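Local atomic coordinates of tryptophan halogenase superfamily (Brevundimonas sp. BAL3, PDB entry 6FRL), a protein that catalyses the flavin-dependent halogenation of its substrate, preferring bromination over chlorination. Residues A272-W277 against L304-P309; L298-A303 against P319-F324; I362-A367 against D380-Q385. All blocks are in the same frame, centred on the assembly; numbering follows the deposited sequence.

Overall arrangement
Interactions 1 and 2 share helix 300-307, which lies against the mixed sheet holding strands 268-273, 276-282 and 314-323. Their centres are about 10 Å apart and their side chains touch: Leu-298 packs on Glu-306 and Ser-274, and Pro-319 on Leu-304 and Met-308. One contact ties the helix to a hairpin, the other to an outermost strand of the sheet. Interaction 3 lies well apart, its centre about 38 Å from that of interaction 1 and about 35 Å from that of interaction 2. It pairs helices 354-367 and 376-402, and Ile-362 packs on helix 20-33, whose N-terminal end carries a glycine pattern consistent with a Rossmann-type nucleotide-binding turn.

Interaction 1: residues A272-W277 against L304-P309; sequences ARSAGW and LAELMP
Glu-306 of helix 300-307 reaches across to Ser-274 in the turn of the beta hairpin made by strands 268-273 and 276-282. The hairpin is closed by a backbone bond from Arg-273 N to Gly-276 O, and Ser-274 and Ala-275 form its end. With CG anti to its carbonyl carbon (chi1 -56°) and the chain extended beyond CG, Glu-306 carries its carboxylate away from the helix to the turn. One oxygen does the bonding: OE2 accepts from the hydroxyl OG of Ser-274 at 2.8 Å, the hydroxyl approaching from above the carboxylate plane. The backbone N of Ser-274 adds a weak bond to the same OE2 at 3.3 Å, so one residue meets this oxygen twice. The OG of Ser-274 is set between its own N and carbonyl carbon (chi1 79°), which puts it on the helix side of the turn. Arg-273 contributes its CB, while its chain bends at chi2 and takes the guanidinium to Gln-278, to which NH2 is bonded; its NE lies 6.2 Å from OE1 of Glu-306, too far for a salt bridge. The other carboxylate oxygen, OE1, rests 3.6 Å from the CB of Arg-273.

Interaction 2: residues L298-A303 against P319-F324; sequences LSDDQA and PRRIPF
A surface salt bridge joins Asp-300, in the first turn of helix 300-307, to Arg-321 on strand 314-323. The helix begins with a capping box. Ser-299 is the N-cap, and its OG accepts from Gln-302 N at 3.1 Å; in return Ser-299 N donates to Gln-302 OE1 at 3.2 Å, in a nearly straight bond that comes from above the plane of the amide carbonyl. This reciprocal pair fixes the start of the helix, and Asp-300 follows directly after the cap.

From the strand, Arg-321 runs extended from CG to NE and meets the Asp-300 side chain at about a right angle. Arg-321 NE donates to Asp-300 OD1 over 3.2 Å, with an N-H...O angle of 144°. The fit is not flat: the carboxylate and guanidinium planes are turned 41° from each other, and the donor comes to OD1 from above the carboxylate plane. It is also one-sided, since the NH2 of Arg-321 remains 3.6 Å from the OD1 of Asp-300, and in this pair NE makes the bond, without a two-pronged grip. The negative charge of Asp-300 at the N-terminal end of a helix would probably be eased by the helix dipole as well as by the arginine.

The two backbones stay well separated, with CA atoms of Asp-300 and Arg-321 9.0 Å apart, so the extended arginine spans most of the distance. Between helix and strand, Tyr-252 of strand 250-257 touches both Asp-300 and Pro-319, and the Arg-321 side chain also touches Ala-250 at the start of that strand. Ala-303, one turn along the helix, faces Leu-291 and Phe-293 of strand 286-293, while Ile-322 pairs through its backbone with Ala-251, joining strand 314-323 to the rest of the sheet.

Interaction 3: residues I362-A367 against D380-Q385; sequences IERLKA and DEFNDQ
One face of the Phe-382 ring carries the CD of Arg-364, in a CH-pi contact 4.0 Å from the ring centroid, and the backbone N of Leu-365 lies at the ring edge, 3.7 Å from Phe-382 CE2. Trp-333 meets the same ring edge-to-face. The guanidinium of Arg-364 has the backbone carbonyl carbon C of Gln-385 over one face and Gln-385 OE1 in its plane at the edge. Ring and guanidinium stand almost perpendicular, 86° apart. The phenyl packs on the arginine methylenes, with CD over the face and Arg-364 CG 3.5 Å from Phe-382 CD2. These side chains join two antiparallel helices, 354-367 and 376-402, whose local axes approach to 10.7 Å.

Arg-364 leaves its helix with chi1 near trans (-168°) and bends at chi3, which carries CD over the ring and brings NE to Gln-385 OE1, a hydrogen bond of 2.9 Å. Gln-385 NE2 in turn donates to Glu-381 OE1 at 2.8 Å, which fixes the flip of the amide. Replacing Arg-364 by an alanine would remove the NE donor and is likely to leave Gln-385 OE1 and Glu-389 without their partner and this face of Phe-382 uncovered. Glu-381 also packs on Leu-430 of the second subunit. Hydrogen bonds are thus donated from guanidinium through amide to carboxylate, and with the Glu-389 salt bridge from NH2 the buried arginine gains a counter-charge and a partner for NE.

Interaction 1: residues A272-W277 against L304-P309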
loop_
_atom_site.group_PDB
_atom_site.type_symbol
_atom_site.label_atom_id
_atom_site.label_comp_id
_atom_site.label_asym_id
_atom_site.label_seq_id
_atom_site.Cartn_x
_atom_site.Cartn_y
_atom_site.Cartn_z
ATOM N N ALA B 272 -33.190 1.215 -0.298
ATOM C CA ALA B 272 -33.468 1.956 0.935
ATOM C C ALA B 272 -34.977 2.021 1.199
ATOM O O ALA B 272 -35.762 2.283 0.277
ATOM C CB ALA B 272 -32.893 3.361 0.863
ATOM N N ARG B 273 -35.358 1.792 2.458
ATOM C CA ARG B 273 -36.762 1.894 2.910
ATOM C C ARG B 273 -36.849 2.944 4.025
ATOM O O ARG B 273 -35.917 3.736 4.187
ATOM C CB ARG B 273 -37.307 0.504 3.346
ATOM C CG ARG B 273 -37.194 -0.617 2.317
ATOM C CD ARG B 273 -38.059 -0.379 1.108
ATOM N NE ARG B 273 -38.161 -1.581 0.275
ATOM C CZ ARG B 273 -38.593 -1.591 -0.989
ATOM N NH1 ARG B 273 -38.997 -0.471 -1.604
ATOM N NH2 ARG B 273 -38.672 -2.739 -1.660
ATOM N N SER B 274 -37.950 2.966 4.776
ATOM C CA SER B 274 -38.230 4.041 5.757
ATOM C C SER B 274 -37.242 4.138 6.904
ATOM O O SER B 274 -37.014 5.240 7.403
ATOM C CB SER B 274 -39.675 3.918 6.340
ATOM O OG SER B 274 -39.780 2.935 7.356
ATOM N N ALA B 275 -36.674 3.009 7.333
ATOM C CA ALA B 275 -35.776 3.020 8.509
ATOM C C ALA B 275 -34.700 1.952 8.465
ATOM O O ALA B 275 -34.409 1.301 9.478
ATOM C CB ALA B 275 -36.571 2.937 9.814
ATOM N N GLY B 276 -34.078 1.850 7.291
ATOM C CA GLY B 276 -33.083 0.822 6.972
ATOM C C GLY B 276 -33.139 0.472 5.503
ATOM O O GLY B 276 -33.506 1.313 4.679
ATOM N N TRP B 277 -32.817 -0.774 5.168
ATOM C CA TRP B 277 -32.676 -1.161 3.763
ATOM C C TRP B 277 -32.902 -2.666 3.493
ATOM O O TRP B 277 -32.702 -3.513 4.348
ATOM C CB TRP B 277 -31.286 -0.700 3.246
ATOM C CG TRP B 277 -30.142 -1.241 4.029
ATOM C CD1 TRP B 277 -29.581 -0.694 5.142
ATOM C CD2 TRP B 277 -29.420 -2.445 3.765
ATOM N NE1 TRP B 277 -28.540 -1.492 5.605
ATOM C CE2 TRP B 277 -28.433 -2.582 4.785
ATOM C CE3 TRP B 277 -29.517 -3.434 2.784
ATOM C CZ2 TRP B 277 -27.548 -3.649 4.833
ATOM C CZ3 TRP B 277 -28.630 -4.499 2.835
ATOM C CH2 TRP B 277 -27.662 -4.604 3.869
ATOM N N LEU B 304 -41.981 -6.077 8.605
ATOM C CA LEU B 304 -42.470 -7.118 7.698
ATOM C C LEU B 304 -43.366 -6.527 6.603
ATOM O O LEU B 304 -43.402 -7.054 5.477
ATOM C CB LEU B 304 -43.198 -8.210 8.484
ATOM C CG LEU B 304 -42.377 -8.951 9.566
ATOM C CD1 LEU B 304 -43.191 -9.984 10.330
ATOM C CD2 LEU B 304 -41.153 -9.618 8.968
ATOM N N ALA B 305 -44.058 -5.424 6.925
ATOM C CA ALA B 305 -44.864 -4.665 5.950
ATOM C C ALA B 305 -44.034 -4.027 4.825
ATOM O O ALA B 305 -44.528 -3.840 3.708
ATOM C CB ALA B 305 -45.694 -3.594 6.662
ATOM N N GLU B 306 -42.794 -3.666 5.125
ATOM C CA GLU B 306 -41.865 -3.180 4.094
ATOM C C GLU B 306 -41.246 -4.338 3.264
ATOM O O GLU B 306 -41.145 -4.241 2.032
ATOM C CB GLU B 306 -40.764 -2.325 4.745
ATOM C CG GLU B 306 -41.279 -1.158 5.571
ATOM C CD GLU B 306 -40.265 -0.058 5.777
ATOM O OE1 GLU B 306 -39.148 -0.331 6.288
ATOM O OE2 GLU B 306 -40.603 1.091 5.425
ATOM N N LEU B 307 -40.871 -5.424 3.949
ATOM C CA LEU B 307 -40.139 -6.533 3.344
ATOM C C LEU B 307 -41.026 -7.426 2.489
ATOM O O LEU B 307 -40.775 -7.605 1.292
ATOM C CB LEU B 307 -39.468 -7.365 4.449
ATOM C CG LEU B 307 -38.589 -8.606 4.195
ATOM C CD1 LEU B 307 -37.442 -8.409 3.203
ATOM C CD2 LEU B 307 -38.068 -9.096 5.530
ATOM N N MET B 308 -42.095 -7.947 3.094
ATOM C CA MET B 308 -42.853 -9.091 2.520
ATOM C C MET B 308 -43.636 -8.814 1.233
ATOM O O MET B 308 -43.794 -9.731 0.439
ATOM C CB MET B 308 -43.734 -9.740 3.586
ATOM C CG MET B 308 -42.930 -10.349 4.760
ATOM S SD MET B 308 -41.715 -11.652 4.352
ATOM C CE MET B 308 -42.790 -12.809 3.525
ATOM N N PRO B 309 -44.092 -7.567 0.998
ATOM C CA PRO B 309 -44.692 -7.270 -0.333
ATOM C C PRO B 309 -43.725 -7.070 -1.496
ATOM O O PRO B 309 -44.189 -6.872 -2.615
ATOM C CB PRO B 309 -45.455 -5.943 -0.109
ATOM C CG PRO B 309 -45.474 -5.712 1.362
ATOM C CD PRO B 309 -44.327 -6.476 1.965
#

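Interaction 2: residues L298-A303 against P319-F324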
loop_
_atom_site.group_PDB
_atom_site.type_symbol
_atom_site.label_atom_id
_atom_site.label_comp_id
_atom_site.label_asym_id
_atom_site.label_seq_id
_atom_site.Cartn_x
_atom_site.Cartn_y
_atom_site.Cartn_z
ATOM N N LEU B 298 -38.929 1.248 14.030
ATOM C CA LEU B 298 -39.863 0.289 13.448
ATOM C C LEU B 298 -40.197 -0.848 14.426
ATOM O O LEU B 298 -39.323 -1.449 15.050
ATOM C CB LEU B 298 -39.308 -0.322 12.153
ATOM C CG LEU B 298 -39.340 0.387 10.793
ATOM C CD1 LEU B 298 -38.665 -0.517 9.754
ATOM C CD2 LEU B 298 -40.730 0.757 10.335
ATOM N N SER B 299 -41.489 -1.136 14.521
ATOM C CA SER B 299 -41.973 -2.370 15.106
ATOM C C SER B 299 -41.648 -3.541 14.176
ATOM O O SER B 299 -41.302 -3.354 12.993
ATOM C CB SER B 299 -43.488 -2.291 15.275
ATOM O OG SER B 299 -44.117 -2.140 14.003
ATOM N N ASP B 300 -41.800 -4.748 14.711
ATOM C CA ASP B 300 -41.639 -5.958 13.915
ATOM C C ASP B 300 -42.664 -6.056 12.772
ATOM O O ASP B 300 -42.279 -6.384 11.645
ATOM C CB ASP B 300 -41.659 -7.201 14.815
ATOM C CG ASP B 300 -40.382 -7.358 15.626
ATOM O OD1 ASP B 300 -39.457 -6.524 15.526
ATOM O OD2 ASP B 300 -40.290 -8.335 16.373
ATOM N N ASP B 301 -43.938 -5.742 13.035
ATOM C CA ASP B 301 -44.964 -5.775 11.970
ATOM C C ASP B 301 -44.747 -4.709 10.891
ATOM O O ASP B 301 -45.026 -4.970 9.713
ATOM C CB ASP B 301 -46.395 -5.654 12.540
ATOM C CG ASP B 301 -46.771 -6.810 13.456
ATOM O OD1 ASP B 301 -46.284 -7.951 13.264
ATOM O OD2 ASP B 301 -47.569 -6.557 14.377
ATOM N N GLN B 302 -44.264 -3.524 11.286
ATOM C CA GLN B 302 -43.924 -2.455 10.313
ATOM C C GLN B 302 -42.770 -2.892 9.380
ATOM O O GLN B 302 -42.811 -2.656 8.153
ATOM C CB GLN B 302 -43.616 -1.114 11.020
ATOM C CG GLN B 302 -44.842 -0.376 11.603
ATOM C CD GLN B 302 -44.502 0.740 12.610
ATOM O OE1 GLN B 302 -43.350 0.932 12.995
ATOM N NE2 GLN B 302 -45.508 1.466 13.039
ATOM N N ALA B 303 -41.775 -3.564 9.969
ATOM C CA ALA B 303 -40.657 -4.145 9.228
ATOM C C ALA B 303 -41.101 -5.175 8.205
ATOM O O ALA B 303 -40.637 -5.178 7.075
ATOM C CB ALA B 303 -39.656 -4.775 10.191
ATOM N N PRO B 319 -40.247 -15.264 7.840
ATOM C CA PRO B 319 -38.998 -14.576 8.170
ATOM C C PRO B 319 -38.485 -14.895 9.568
ATOM O O PRO B 319 -39.289 -14.980 10.495
ATOM C CB PRO B 319 -39.379 -13.088 8.083
ATOM C CG PRO B 319 -40.646 -13.050 7.291
ATOM C CD PRO B 319 -41.354 -14.303 7.648
ATOM N N ARG B 320 -37.169 -15.081 9.708
ATOM C CA ARG B 320 -36.539 -15.180 11.021
ATOM C C ARG B 320 -35.897 -13.844 11.329
ATOM O O ARG B 320 -35.307 -13.198 10.460
ATOM C CB ARG B 320 -35.500 -16.307 11.115
ATOM C CG ARG B 320 -36.111 -17.665 11.476
ATOM C CD ARG B 320 -35.047 -18.658 12.043
ATOM N NE ARG B 320 -34.096 -19.218 11.055
ATOM C CZ ARG B 320 -32.882 -18.726 10.738
ATOM N NH1 ARG B 320 -32.395 -17.616 11.305
ATOM N NH2 ARG B 320 -32.151 -19.345 9.814
ATOM N N ARG B 321 -36.012 -13.436 12.587
ATOM C CA ARG B 321 -35.324 -12.257 13.045
ATOM C C ARG B 321 -33.922 -12.670 13.429
ATOM O O ARG B 321 -33.706 -13.806 13.859
ATOM C CB ARG B 321 -36.039 -11.627 14.213
ATOM C CG ARG B 321 -36.022 -10.123 14.175
ATOM C CD ARG B 321 -36.667 -9.626 15.451
ATOM N NE ARG B 321 -36.686 -8.165 15.632
ATOM C CZ ARG B 321 -35.816 -7.434 16.339
ATOM N NH1 ARG B 321 -34.758 -7.987 16.922
ATOM N NH2 ARG B 321 -36.007 -6.127 16.454
ATOM N N ILE B 322 -32.978 -11.748 13.229
ATOM C CA ILE B 322 -31.574 -11.905 13.636
ATOM C C ILE B 322 -31.175 -10.625 14.389
ATOM O O ILE B 322 -31.428 -9.517 13.876
ATOM C CB ILE B 322 -30.630 -12.079 12.435
ATOM C CG1 ILE B 322 -31.195 -13.076 11.411
ATOM C CG2 ILE B 322 -29.263 -12.553 12.915
ATOM C CD1 ILE B 322 -30.524 -13.022 10.040
ATOM N N PRO B 323 -30.635 -10.755 15.628
ATOM C CA PRO B 323 -29.981 -9.584 16.234
ATOM C C PRO B 323 -28.645 -9.220 15.557
ATOM O O PRO B 323 -27.840 -10.083 15.161
ATOM C CB PRO B 323 -29.784 -9.981 17.709
ATOM C CG PRO B 323 -30.825 -11.010 17.960
ATOM C CD PRO B 323 -31.005 -11.751 16.654
ATOM N N PHE B 324 -28.471 -7.918 15.397
ATOM C CA PHE B 324 -27.300 -7.346 14.812
ATOM C C PHE B 324 -26.648 -6.709 15.976
ATOM O O PHE B 324 -27.321 -6.066 16.776
ATOM C CB PHE B 324 -27.690 -6.250 13.821
ATOM C CG PHE B 324 -27.805 -6.712 12.409
ATOM C CD1 PHE B 324 -28.039 -8.060 12.086
ATOM C CD2 PHE B 324 -27.674 -5.779 11.378
ATOM C CE1 PHE B 324 -28.123 -8.460 10.765
ATOM C CE2 PHE B 324 -27.763 -6.174 10.058
ATOM C CZ PHE B 324 -27.990 -7.514 9.751
#

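Interaction 3: residues I362-A367 against D380-Q385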
loop_
_atom_site.group_PDB
_atom_site.type_symbol
_atom_site.label_atom_id
_atom_site.label_comp_id
_atom_site.label_asym_id
_atom_site.label_seq_id
_atom_site.Cartn_x
_atom_site.Cartn_y
_atom_site.Cartn_z
ATOM N N ILE B 362 -8.002 -15.682 7.176
ATOM C CA ILE B 362 -7.265 -16.877 6.787
ATOM C C ILE B 362 -5.930 -16.553 6.149
ATOM O O ILE B 362 -4.940 -17.191 6.464
ATOM C CB ILE B 362 -8.101 -17.778 5.861
ATOM C CG1 ILE B 362 -9.223 -18.432 6.665
ATOM C CG2 ILE B 362 -7.250 -18.870 5.218
ATOM C CD1 ILE B 362 -10.440 -18.776 5.824
ATOM N N GLU B 363 -5.895 -15.600 5.231
ATOM C CA GLU B 363 -4.621 -15.213 4.581
ATOM C C GLU B 363 -3.638 -14.745 5.655
ATOM O O GLU B 363 -2.465 -15.158 5.658
ATOM C CB GLU B 363 -4.823 -14.135 3.490
ATOM C CG GLU B 363 -3.534 -13.643 2.758
ATOM C CD GLU B 363 -2.433 -14.718 2.402
ATOM O OE1 GLU B 363 -2.657 -15.614 1.534
ATOM O OE2 GLU B 363 -1.313 -14.684 3.014
ATOM N N ARG B 364 -4.138 -13.951 6.591
ATOM C CA ARG B 364 -3.335 -13.401 7.676
ATOM C C ARG B 364 -2.793 -14.509 8.625
ATOM O O ARG B 364 -1.623 -14.462 9.018
ATOM C CB ARG B 364 -4.164 -12.346 8.405
ATOM C CG ARG B 364 -3.432 -11.461 9.367
ATOM C CD ARG B 364 -4.379 -10.377 9.899
ATOM N NE ARG B 364 -4.642 -9.367 8.864
ATOM C CZ ARG B 364 -5.825 -9.054 8.334
ATOM N NH1 ARG B 364 -6.959 -9.624 8.741
ATOM N NH2 ARG B 364 -5.870 -8.104 7.388
ATOM N N LEU B 365 -3.622 -15.500 8.940
ATOM C CA LEU B 365 -3.218 -16.632 9.765
ATOM C C LEU B 365 -2.072 -17.403 9.136
ATOM O O LEU B 365 -1.099 -17.746 9.830
ATOM C CB LEU B 365 -4.393 -17.600 10.012
ATOM C CG LEU B 365 -4.087 -18.896 10.770
ATOM C CD1 LEU B 365 -3.314 -18.642 12.049
ATOM C CD2 LEU B 365 -5.367 -19.636 11.064
ATOM N N LYS B 366 -2.203 -17.697 7.840
ATOM C CA LYS B 366 -1.103 -18.311 7.074
ATOM C C LYS B 366 0.175 -17.450 7.028
ATOM O O LYS B 366 1.267 -17.948 7.293
ATOM C CB LYS B 366 -1.559 -18.669 5.654
ATOM C CG LYS B 366 -2.628 -19.767 5.630
ATOM C CD LYS B 366 -2.871 -20.342 4.239
ATOM C CE LYS B 366 -3.633 -19.370 3.347
ATOM N NZ LYS B 366 -3.656 -19.878 1.953
ATOM N N ALA B 367 0.045 -16.163 6.725
ATOM C CA ALA B 367 1.230 -15.263 6.672
ATOM C C ALA B 367 1.965 -15.118 8.041
ATOM O O ALA B 367 3.181 -14.898 8.088
ATOM C CB ALA B 367 0.821 -13.888 6.114
ATOM N N ASP B 380 0.495 -9.492 18.194
ATOM C CA ASP B 380 0.299 -8.039 18.142
ATOM C C ASP B 380 0.066 -7.554 16.714
ATOM O O ASP B 380 -0.874 -6.808 16.474
ATOM C CB ASP B 380 1.467 -7.284 18.783
ATOM C CG ASP B 380 1.491 -7.399 20.314
ATOM O OD1 ASP B 380 0.545 -7.932 20.963
ATOM O OD2 ASP B 380 2.490 -6.947 20.878
ATOM N N GLU B 381 0.900 -7.989 15.777
ATOM C CA GLU B 381 0.706 -7.653 14.366
ATOM C C GLU B 381 -0.642 -8.157 13.814
ATOM O O GLU B 381 -1.347 -7.409 13.181
ATOM C CB GLU B 381 1.876 -8.193 13.514
ATOM C CG GLU B 381 1.846 -7.837 12.023
ATOM C CD GLU B 381 1.917 -6.327 11.732
ATOM O OE1 GLU B 381 1.546 -5.966 10.584
ATOM O OE2 GLU B 381 2.264 -5.517 12.653
ATOM N N PHE B 382 -0.986 -9.424 14.061
ATOM C CA PHE B 382 -2.280 -9.987 13.632
ATOM C C PHE B 382 -3.416 -9.161 14.204
ATOM O O PHE B 382 -4.341 -8.798 13.486
ATOM C CB PHE B 382 -2.416 -11.455 14.055
ATOM C CG PHE B 382 -3.658 -12.159 13.527
ATOM C CD1 PHE B 382 -4.911 -11.949 14.103
ATOM C CD2 PHE B 382 -3.561 -13.095 12.507
ATOM C CE1 PHE B 382 -6.039 -12.614 13.620
ATOM C CE2 PHE B 382 -4.695 -13.765 12.026
ATOM C CZ PHE B 382 -5.933 -13.523 12.584
ATOM N N ASN B 383 -3.336 -8.846 15.483
ATOM C CA ASN B 383 -4.406 -8.095 16.159
ATOM C C ASN B 383 -4.529 -6.699 15.626
ATOM O O ASN B 383 -5.660 -6.216 15.415
ATOM C CB ASN B 383 -4.249 -8.117 17.693
ATOM C CG ASN B 383 -4.624 -9.468 18.289
ATOM O OD1 ASN B 383 -5.493 -10.167 17.754
ATOM N ND2 ASN B 383 -3.963 -9.853 19.401
ATOM N N ASP B 384 -3.381 -6.088 15.335
ATOM C CA ASP B 384 -3.342 -4.733 14.785
ATOM C C ASP B 384 -3.907 -4.653 13.355
ATOM O O ASP B 384 -4.733 -3.797 13.055
ATOM C CB ASP B 384 -1.919 -4.139 14.861
ATOM C CG ASP B 384 -1.910 -2.640 14.553
ATOM O OD1 ASP B 384 -2.497 -1.846 15.318
ATOM O OD2 ASP B 384 -1.347 -2.261 13.514
ATOM N N GLN B 385 -3.475 -5.551 12.479
ATOM C CA GLN B 385 -3.994 -5.579 11.106
ATOM C C GLN B 385 -5.518 -5.760 11.136
ATOM O O GLN B 385 -6.250 -4.983 10.522
ATOM C CB GLN B 385 -3.336 -6.702 10.265
ATOM C CG GLN B 385 -1.852 -6.548 9.995
ATOM C CD GLN B 385 -1.262 -7.638 9.081
ATOM O OE1 GLN B 385 -1.976 -8.364 8.370
ATOM N NE2 GLN B 385 0.074 -7.751 9.097
#